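Local coordinates for cutinase-like protein (Cryptococcus sp., PDB 2CZQ) that probably hydrolyses carboxylic esters, as a cutinase-like member of the alpha/beta-hydrolase fold, at residues A[12-17]-A[44-49]; A[25-30]-A[80-85]; A[96-101]-A[151-156]. One frame throughout, in Å; residues are numbered along the deposited sequence.

Interaction 1: residues A[12-17]-A[44-49]; sequences INTRGT and YNTVYT. With EDO (1,2-ethanediol), chain D.
R15 and Y48 grip each other reciprocally: each side chain bonds to the other's backbone carbonyl. Y48 OH donates to R15 O at 2.7 Å, while R15 NH2 reaches Y48 O at 2.9 Å, with a weak second bond from NH1 to the same oxygen. CG of R15 sits between its own N and carbonyl carbon (chi1 75°), and from there the chain runs extended to NE, long enough to bring the guanidinium over to the loop of 44-49. Y48 O lies at the edge of that group, near its plane, and a third residue, E19, takes the NE proton through its carbonyl. Water 1 ties the same region together, accepting from R15 N and R15 NH1 and donating to T46 O at 2.7 Å.

Before this loop the two segments are neighbouring parallel strands, the ends of 9-14 and 41-45, joined through helix 28-37 as a beta-alpha-beta unit of the central sheet. Two backbone bonds record the pairing: N13 N to Y44 O at 2.9 Å, and T46 N to N13 O at 3.0 Å. On the N13 face, the asparagines lie side by side and point the same way. Their amide planes are turned 77° apart, yet ND2 of N13 still meets a lone pair of N45 OD1 at 2.9 Å, in the carbonyl plane.

T14 and T46 meet through their hydroxyls, OG1 to OG1 at 2.7 Å, and I63 of helix 57-73 packs against both residues. The methyl CG2 of T14, on the far side of CB from the backbone N, lies 3.5 Å from Y48 CE1, the threonine side chain crossing the tyrosine at about a right angle.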
loop_
_atom_site.group_PDB
_atom_site.type_symbol
_atom_site.label_atom_id
_atom_site.label_comp_id
_atom_site.label_asym_id
_atom_site.label_seq_id
_atom_site.Cartn_x
_atom_site.Cartn_y
_atom_site.Cartn_z
ATOM N N ILE A 12 -1.597 -5.691 5.982
ATOM C CA ILE A 12 -0.648 -6.484 5.220
ATOM C C ILE A 12 0.287 -5.502 4.545
ATOM O O ILE A 12 -0.155 -4.690 3.729
ATOM C CB ILE A 12 -1.374 -7.353 4.161
ATOM C CG1 ILE A 12 -2.253 -8.418 4.831
ATOM C CG2 ILE A 12 -0.362 -7.984 3.190
ATOM C CD1 ILE A 12 -3.142 -9.198 3.871
ATOM N N ASN A 13 1.568 -5.564 4.893
ATOM C CA ASN A 13 2.531 -4.635 4.318
ATOM C C ASN A 13 3.659 -5.365 3.620
ATOM O O ASN A 13 4.214 -6.336 4.152
ATOM C CB ASN A 13 3.054 -3.635 5.361
ATOM C CG ASN A 13 4.064 -4.246 6.317
ATOM O OD1 ASN A 13 5.271 -4.033 6.175
ATOM N ND2 ASN A 13 3.580 -5.008 7.294
ATOM N N THR A 14 3.974 -4.892 2.418
ATOM C CA THR A 14 5.018 -5.470 1.593
ATOM C C THR A 14 6.128 -4.440 1.430
ATOM O O THR A 14 5.895 -3.307 0.989
ATOM C CB THR A 14 4.446 -5.903 0.241
ATOM O OG1 THR A 14 3.311 -6.747 0.465
ATOM C CG2 THR A 14 5.439 -6.780 -0.515
ATOM N N ARG A 15 7.338 -4.850 1.794
ATOM C CA ARG A 15 8.459 -3.939 1.961
ATOM C C ARG A 15 9.223 -3.679 0.667
ATOM O O ARG A 15 8.996 -4.327 -0.361
ATOM C CB ARG A 15 9.404 -4.485 3.027
ATOM C CG ARG A 15 10.261 -5.645 2.564
ATOM C CD ARG A 15 10.835 -6.414 3.717
ATOM N NE ARG A 15 11.802 -7.435 3.330
ATOM C CZ ARG A 15 11.489 -8.657 2.920
ATOM N NH1 ARG A 15 10.219 -9.029 2.804
ATOM N NH2 ARG A 15 12.453 -9.519 2.632
ATOM N N GLY A 16 10.134 -2.714 0.736
ATOM C CA GLY A 16 10.991 -2.383 -0.383
ATOM C C GLY A 16 12.243 -3.240 -0.459
ATOM O O GLY A 16 12.644 -3.898 0.513
ATOM N N THR A 17 12.862 -3.219 -1.636
ATOM C CA THR A 17 14.144 -3.871 -1.886
ATOM C C THR A 17 15.129 -3.571 -0.770
ATOM O O THR A 17 15.325 -2.410 -0.402
ATOM C CB THR A 17 14.733 -3.361 -3.208
ATOM O OG1 THR A 17 13.754 -3.488 -4.251
ATOM C CG2 THR A 17 15.921 -4.219 -3.654
ATOM N N TYR A 44 0.851 -7.887 9.299
ATOM C CA TYR A 44 1.425 -9.023 8.596
ATOM C C TYR A 44 2.442 -8.532 7.585
ATOM O O TYR A 44 2.110 -7.729 6.710
ATOM C CB TYR A 44 0.355 -9.859 7.877
ATOM C CG TYR A 44 0.986 -11.016 7.144
ATOM C CD1 TYR A 44 1.477 -12.108 7.851
ATOM C CD2 TYR A 44 1.154 -10.998 5.759
ATOM C CE1 TYR A 44 2.093 -13.156 7.208
ATOM C CE2 TYR A 44 1.772 -12.048 5.100
ATOM C CZ TYR A 44 2.238 -13.129 5.835
ATOM O OH TYR A 44 2.855 -14.198 5.235
ATOM N N ASN A 45 3.667 -9.038 7.697
ATOM C CA ASN A 45 4.753 -8.656 6.805
ATOM C C ASN A 45 4.914 -9.685 5.700
ATOM O O ASN A 45 5.315 -10.829 5.944
ATOM C CB ASN A 45 6.062 -8.515 7.577
ATOM C CG ASN A 45 5.897 -7.744 8.868
ATOM O OD1 ASN A 45 5.291 -6.672 8.896
ATOM N ND2 ASN A 45 6.452 -8.282 9.949
ATOM N N THR A 46 4.591 -9.286 4.479
ATOM C CA THR A 46 4.665 -10.189 3.342
ATOM C C THR A 46 6.029 -10.860 3.263
ATOM O O THR A 46 7.068 -10.199 3.376
ATOM C CB THR A 46 4.403 -9.384 2.087
ATOM O OG1 THR A 46 3.089 -8.829 2.194
ATOM C CG2 THR A 46 4.388 -10.265 0.834
ATOM N N VAL A 47 6.022 -12.174 3.067
ATOM C CA VAL A 47 7.255 -12.940 2.995
ATOM C C VAL A 47 7.677 -13.106 1.541
ATOM O O VAL A 47 6.974 -13.725 0.743
ATOM C CB VAL A 47 7.116 -14.318 3.671
ATOM C CG1 VAL A 47 8.414 -15.100 3.550
ATOM C CG2 VAL A 47 6.729 -14.154 5.133
ATOM N N TYR A 48 8.821 -12.519 1.213
ATOM C CA TYR A 48 9.459 -12.675 -0.089
ATOM C C TYR A 48 10.868 -12.129 0.018
ATOM O O TYR A 48 11.250 -11.594 1.058
ATOM C CB TYR A 48 8.647 -12.023 -1.224
ATOM C CG TYR A 48 8.772 -10.524 -1.413
ATOM C CD1 TYR A 48 8.539 -9.622 -0.372
ATOM C CD2 TYR A 48 9.064 -10.007 -2.678
ATOM C CE1 TYR A 48 8.641 -8.242 -0.588
ATOM C CE2 TYR A 48 9.160 -8.644 -2.902
ATOM C CZ TYR A 48 8.948 -7.771 -1.862
ATOM O OH TYR A 48 9.042 -6.424 -2.114
ATOM N N THR A 49 11.653 -12.286 -1.040
ATOM C CA THR A 49 13.064 -11.917 -0.972
ATOM C C THR A 49 13.296 -10.413 -1.014
ATOM O O THR A 49 14.311 -9.943 -0.508
ATOM C CB THR A 49 13.870 -12.560 -2.110
ATOM O OG1 THR A 49 13.234 -12.268 -3.358
ATOM C CG2 THR A 49 13.890 -14.088 -2.004
HETATM C C1 EDO D . 14.692 1.775 -1.361
HETATM O O1 EDO D . 15.903 1.242 -0.871
HETATM C C2 EDO D . 13.538 0.974 -0.810
HETATM O O2 EDO D . 13.556 -0.342 -1.317
HETATM O O HOH W 1 7.632 -7.539 3.070
HETATM O O HOH W 2 15.274 -8.505 2.520
#

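Interaction 2: residues A[25-30]-A[80-85]; sequences AGFRTM and ILQGYS
F27 and Q82 meet through a CH-pi contact and an amide stacked on the phenyl. CB of Q82 stands 3.6 Å from the centroid of the F27 ring and only 7° off the ring normal, over the face. Farther along the glutamine the amide lies on the phenyl, the two planes 16° apart, as the side chains slide past each other in opposite directions. CG of Q82 lies beside its backbone N (chi1 -58°) and the chain is extended beyond it, which carries OE1 back to 3.7 Å from F27 CB.

Edge contacts come next. The rim of the phenyl faces the strand backbone, F27 CZ lying 3.4 Å from G83 C, and the same CZ approaches Y84 CB at 3.9 Å. M30 SD lies at the ring edge as well, in its plane, and 3.9 Å from Q82 NE2.

Across the two segments there is no hydrogen bond. Polar ends are served from outside: Q82 NE2 donates to N31 OD1, and Y84 OH bonds to H180 O. F112 and I114 of the adjacent strand also pack on F27.

S85, whose OG bonds to H180 NE2, has positive phi between strand 78-84 and a helix. With G83 and G87 it probably forms the GxSxG nucleophile elbow of alpha/beta hydrolases, with F27, at the N-cap of helix 28-37, packed against the strand backbone that leads into it.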
loop_
_atom_site.group_PDB
_atom_site.type_symbol
_atom_site.label_atom_id
_atom_site.label_comp_id
_atom_site.label_asym_id
_atom_site.label_seq_id
_atom_site.Cartn_x
_atom_site.Cartn_y
_atom_site.Cartn_z
ATOM N N ALA A 25 9.890 -0.139 7.011
ATOM C CA ALA A 25 10.050 1.170 7.624
ATOM C C ALA A 25 9.009 2.150 7.091
ATOM O O ALA A 25 8.655 3.106 7.778
ATOM C CB ALA A 25 11.445 1.702 7.377
ATOM N N GLY A 26 8.518 1.910 5.874
ATOM C CA GLY A 26 7.508 2.767 5.281
ATOM C C GLY A 26 6.206 2.868 6.054
ATOM O O GLY A 26 5.488 3.850 5.892
ATOM N N PHE A 27 5.895 1.865 6.880
ATOM C CA PHE A 27 4.595 1.815 7.558
ATOM C C PHE A 27 4.669 1.728 9.065
ATOM O O PHE A 27 3.642 1.697 9.723
ATOM C CB PHE A 27 3.731 0.679 6.992
ATOM C CG PHE A 27 3.738 0.659 5.509
ATOM C CD1 PHE A 27 3.113 1.676 4.801
ATOM C CD2 PHE A 27 4.459 -0.299 4.815
ATOM C CE1 PHE A 27 3.174 1.719 3.420
ATOM C CE2 PHE A 27 4.522 -0.273 3.426
ATOM C CZ PHE A 27 3.883 0.742 2.725
ATOM N N ARG A 28 5.871 1.708 9.624
ATOM C CA ARG A 28 6.013 1.471 11.058
ATOM C C ARG A 28 5.236 2.476 11.909
ATOM O O ARG A 28 4.488 2.089 12.811
ATOM C CB ARG A 28 7.493 1.485 11.445
ATOM C CG ARG A 28 7.811 0.821 12.775
ATOM C CD ARG A 28 9.304 0.639 13.053
ATOM N NE ARG A 28 10.097 0.488 11.831
ATOM C CZ ARG A 28 10.930 -0.519 11.584
ATOM N NH1 ARG A 28 11.099 -1.493 12.469
ATOM N NH2 ARG A 28 11.600 -0.553 10.440
ATOM N N THR A 29 5.411 3.764 11.639
ATOM C CA THR A 29 4.739 4.769 12.443
ATOM C C THR A 29 3.229 4.708 12.269
ATOM O O THR A 29 2.499 4.590 13.253
ATOM C CB THR A 29 5.296 6.151 12.138
ATOM O OG1 THR A 29 6.633 6.197 12.645
ATOM C CG2 THR A 29 4.550 7.234 12.921
ATOM N N MET A 30 2.753 4.745 11.029
ATOM C CA MET A 30 1.310 4.729 10.828
ATOM C C MET A 30 0.684 3.478 11.430
ATOM O O MET A 30 -0.410 3.542 11.985
ATOM C CB MET A 30 0.927 4.893 9.356
ATOM C CG MET A 30 1.264 3.714 8.449
ATOM S SD MET A 30 0.865 4.030 6.727
ATOM C CE MET A 30 2.160 5.203 6.280
ATOM N N ILE A 80 -6.184 -3.851 5.165
ATOM C CA ILE A 80 -5.551 -2.752 4.441
ATOM C C ILE A 80 -4.287 -3.340 3.826
ATOM O O ILE A 80 -3.503 -3.990 4.520
ATOM C CB ILE A 80 -5.175 -1.576 5.372
ATOM C CG1 ILE A 80 -6.394 -1.041 6.140
ATOM C CG2 ILE A 80 -4.463 -0.467 4.580
ATOM C CD1 ILE A 80 -7.465 -0.373 5.285
ATOM N N LEU A 81 -4.096 -3.132 2.527
ATOM C CA LEU A 81 -2.869 -3.552 1.855
ATOM C C LEU A 81 -1.948 -2.353 1.694
ATOM O O LEU A 81 -2.361 -1.324 1.155
ATOM C CB LEU A 81 -3.157 -4.159 0.480
ATOM C CG LEU A 81 -4.217 -5.259 0.414
ATOM C CD1 LEU A 81 -4.305 -5.816 -0.998
ATOM C CD2 LEU A 81 -3.956 -6.365 1.429
ATOM N N GLN A 82 -0.712 -2.500 2.161
ATOM C CA GLN A 82 0.278 -1.432 2.139
ATOM C C GLN A 82 1.490 -1.920 1.380
ATOM O O GLN A 82 1.940 -3.045 1.592
ATOM C CB GLN A 82 0.692 -1.076 3.563
ATOM C CG GLN A 82 -0.461 -0.637 4.450
ATOM C CD GLN A 82 -0.092 -0.574 5.919
ATOM O OE1 GLN A 82 0.690 -1.392 6.401
ATOM N NE2 GLN A 82 -0.665 0.393 6.635
ATOM N N GLY A 83 2.045 -1.081 0.510
ATOM C CA GLY A 83 3.244 -1.460 -0.210
ATOM C C GLY A 83 4.161 -0.286 -0.463
ATOM O O GLY A 83 3.696 0.803 -0.814
ATOM N N TYR A 84 5.459 -0.511 -0.269
ATOM C CA TYR A 84 6.492 0.493 -0.502
ATOM C C TYR A 84 7.449 0.002 -1.577
ATOM O O TYR A 84 8.023 -1.082 -1.456
ATOM C CB TYR A 84 7.263 0.745 0.796
ATOM C CG TYR A 84 8.522 1.579 0.647
ATOM C CD1 TYR A 84 8.531 2.776 -0.082
ATOM C CD2 TYR A 84 9.715 1.157 1.229
ATOM C CE1 TYR A 84 9.694 3.535 -0.213
ATOM C CE2 TYR A 84 10.877 1.897 1.102
ATOM C CZ TYR A 84 10.866 3.082 0.381
ATOM O OH TYR A 84 12.032 3.807 0.272
ATOM N N SER A 85 7.630 0.813 -2.622
ATOM C CA SER A 85 8.642 0.557 -3.647
ATOM C C SER A 85 8.362 -0.799 -4.314
ATOM O O SER A 85 7.259 -0.987 -4.830
ATOM C CB SER A 85 10.052 0.699 -3.066
ATOM O OG SER A 85 10.990 0.847 -4.106
#

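Interaction 3: residues A[96-101]-A[151-156]; sequences QQLGTS and SGWVSK
W153 turns its indole toward 96-101 with CG beside the backbone N (chi1 -77°), a pose that presents NE1 to the end of helix 86-98. On the other side, T100 has OG1 between its N and its carbonyl carbon (chi1 54°), and this leaves CG2 as the branch that meets 151-156.

The indole N-H makes a weak, bent bond to the backbone. W153 NE1 lies 3.0 Å from G99 O, but the N-H...O angle is only 126°. The oxygen approaches the ring obliquely and is also 3.5 Å from W153 CZ2, which shows how far it is displaced from the line of the N-H.

Apolar contacts flank this bond. Beyond it, L98 crosses the indole obliquely and sets its CB 4.1 Å from W153 CZ2. Toward the pyrrole part of the ring, T100 CG2 is 3.8 Å from W153 CD1 and equally close to G152 CA. G152, with no side chain, lies directly against that methyl, and the two backbones come close here, T100 CA lying 5.6 Å from G152 CA.

Further partners fix the indole within the protein: F105 meets it edge-to-face, and V108 and V111 of strand 108-114 pack on it. L98 in turn rests on I64 and I67 of helix 57-73.

G99 leaves helical geometry with positive phi directly after L98, and its carbonyl is the acceptor. The arrangement is surface packing, in which the end of the helix following the putative nucleophile elbow of this alpha/beta-hydrolase fold is tied to the loop leading into strand 157-160.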
loop_
_atom_site.group_PDB
_atom_site.type_symbol
_atom_site.label_atom_id
_atom_site.label_comp_id
_atom_site.label_asym_id
_atom_site.label_seq_id
_atom_site.Cartn_x
_atom_site.Cartn_y
_atom_site.Cartn_z
ATOM N N GLN A 96 -4.456 -6.647 -9.521
ATOM C CA GLN A 96 -4.723 -7.106 -10.878
ATOM C C GLN A 96 -5.197 -8.558 -10.893
ATOM O O GLN A 96 -6.077 -8.923 -11.673
ATOM C CB GLN A 96 -3.477 -6.940 -11.750
ATOM C CG GLN A 96 -3.046 -5.487 -11.927
ATOM C CD GLN A 96 -1.662 -5.342 -12.539
ATOM O OE1 GLN A 96 -0.957 -6.328 -12.760
ATOM N NE2 GLN A 96 -1.261 -4.102 -12.801
ATOM N N GLN A 97 -4.622 -9.378 -10.018
ATOM C CA GLN A 97 -4.979 -10.789 -9.930
ATOM C C GLN A 97 -6.269 -11.025 -9.153
ATOM O O GLN A 97 -7.021 -11.941 -9.481
ATOM C CB GLN A 97 -3.848 -11.588 -9.293
ATOM C CG GLN A 97 -2.651 -11.730 -10.207
ATOM C CD GLN A 97 -1.552 -12.584 -9.615
ATOM O OE1 GLN A 97 -1.789 -13.380 -8.707
ATOM N NE2 GLN A 97 -0.340 -12.424 -10.132
ATOM N N LEU A 98 -6.521 -10.220 -8.127
ATOM C CA LEU A 98 -7.723 -10.388 -7.314
ATOM C C LEU A 98 -9.000 -10.031 -8.061
ATOM O O LEU A 98 -10.057 -10.599 -7.799
ATOM C CB LEU A 98 -7.636 -9.564 -6.033
ATOM C CG LEU A 98 -6.651 -10.055 -4.970
ATOM C CD1 LEU A 98 -6.529 -9.026 -3.862
ATOM C CD2 LEU A 98 -7.043 -11.417 -4.415
ATOM N N GLY A 99 -8.908 -9.089 -8.991
ATOM C CA GLY A 99 -10.088 -8.612 -9.681
ATOM C C GLY A 99 -10.855 -7.609 -8.843
ATOM O O GLY A 99 -10.398 -7.192 -7.776
ATOM N N THR A 100 -12.030 -7.227 -9.333
ATOM C CA THR A 100 -12.778 -6.107 -8.766
ATOM C C THR A 100 -14.140 -6.523 -8.228
ATOM O O THR A 100 -15.034 -5.691 -8.055
ATOM C CB THR A 100 -12.941 -4.968 -9.802
ATOM O OG1 THR A 100 -13.514 -5.491 -11.006
ATOM C CG2 THR A 100 -11.586 -4.424 -10.241
ATOM N N SER A 101 -14.288 -7.818 -7.970
ATOM C CA SER A 101 -15.492 -8.378 -7.371
ATOM C C SER A 101 -15.108 -9.623 -6.580
ATOM O O SER A 101 -14.052 -10.212 -6.820
ATOM C CB SER A 101 -16.520 -8.728 -8.453
ATOM O OG SER A 101 -16.084 -9.821 -9.242
ATOM N N SER A 151 -8.796 0.231 -12.505
ATOM C CA SER A 151 -9.818 1.261 -12.329
ATOM C C SER A 151 -10.787 0.958 -11.183
ATOM O O SER A 151 -11.154 1.855 -10.430
ATOM C CB SER A 151 -10.566 1.528 -13.638
ATOM O OG SER A 151 -11.290 0.390 -14.051
ATOM N N GLY A 152 -11.177 -0.308 -11.037
ATOM C CA GLY A 152 -12.136 -0.713 -10.018
ATOM C C GLY A 152 -11.610 -0.699 -8.590
ATOM O O GLY A 152 -12.386 -0.891 -7.651
ATOM N N TRP A 153 -10.304 -0.474 -8.431
ATOM C CA TRP A 153 -9.655 -0.356 -7.125
ATOM C C TRP A 153 -9.348 1.091 -6.738
ATOM O O TRP A 153 -9.059 1.375 -5.571
ATOM C CB TRP A 153 -8.343 -1.137 -7.125
ATOM C CG TRP A 153 -8.489 -2.614 -6.990
ATOM C CD1 TRP A 153 -8.607 -3.528 -7.995
ATOM C CD2 TRP A 153 -8.518 -3.354 -5.772
ATOM N NE1 TRP A 153 -8.702 -4.797 -7.475
ATOM C CE2 TRP A 153 -8.647 -4.717 -6.109
ATOM C CE3 TRP A 153 -8.440 -3.002 -4.418
ATOM C CZ2 TRP A 153 -8.704 -5.727 -5.142
ATOM C CZ3 TRP A 153 -8.496 -4.003 -3.461
ATOM C CH2 TRP A 153 -8.625 -5.348 -3.828
ATOM N N VAL A 154 -9.382 2.000 -7.709
ATOM C CA VAL A 154 -8.901 3.363 -7.497
ATOM C C VAL A 154 -9.615 4.079 -6.344
ATOM O O VAL A 154 -8.975 4.785 -5.565
ATOM C CB VAL A 154 -8.961 4.178 -8.809
ATOM C CG1 VAL A 154 -8.709 5.658 -8.556
ATOM C CG2 VAL A 154 -7.949 3.635 -9.813
ATOM N N SER A 155 -10.927 3.882 -6.223
ATOM C CA SER A 155 -11.712 4.607 -5.226
ATOM C C SER A 155 -11.361 4.270 -3.775
ATOM O O SER A 155 -11.705 5.030 -2.871
ATOM C CB SER A 155 -13.207 4.418 -5.466
ATOM O OG SER A 155 -13.609 3.106 -5.133
ATOM N N LYS A 156 -10.683 3.148 -3.550
ATOM C CA LYS A 156 -10.245 2.805 -2.199
ATOM C C LYS A 156 -8.723 2.659 -2.105
ATOM O O LYS A 156 -8.206 1.991 -1.216
ATOM C CB LYS A 156 -10.988 1.581 -1.655
ATOM C CG LYS A 156 -10.762 0.308 -2.432
ATOM C CD LYS A 156 -11.648 -0.796 -1.880
ATOM C CE LYS A 156 -11.575 -2.033 -2.753
ATOM N NZ LYS A 156 -12.355 -3.169 -2.177
#

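How the interactions relate
Interactions 1 and 2 share one sheet and touch directly, their centres about 9 Å apart. Strands 9-14 and 78-84 are neighbours, with probable backbone bonds from Q82 N to I12 O at 2.8 Å and from T14 N to Q82 O at 2.9 Å; N13 CB also packs against F27 CD2 at 3.7 Å. Interaction 2 contains S85, which with H180 and D165 probably forms a Ser-His-Asp triad, and Y48 of interaction 1 lies near that set without touching it. Interaction 3 stands apart, its centre about 20 Å from that of interaction 1 and 19 Å from that of interaction 2, although helix 86-98 follows strand 78-84 directly in the chain.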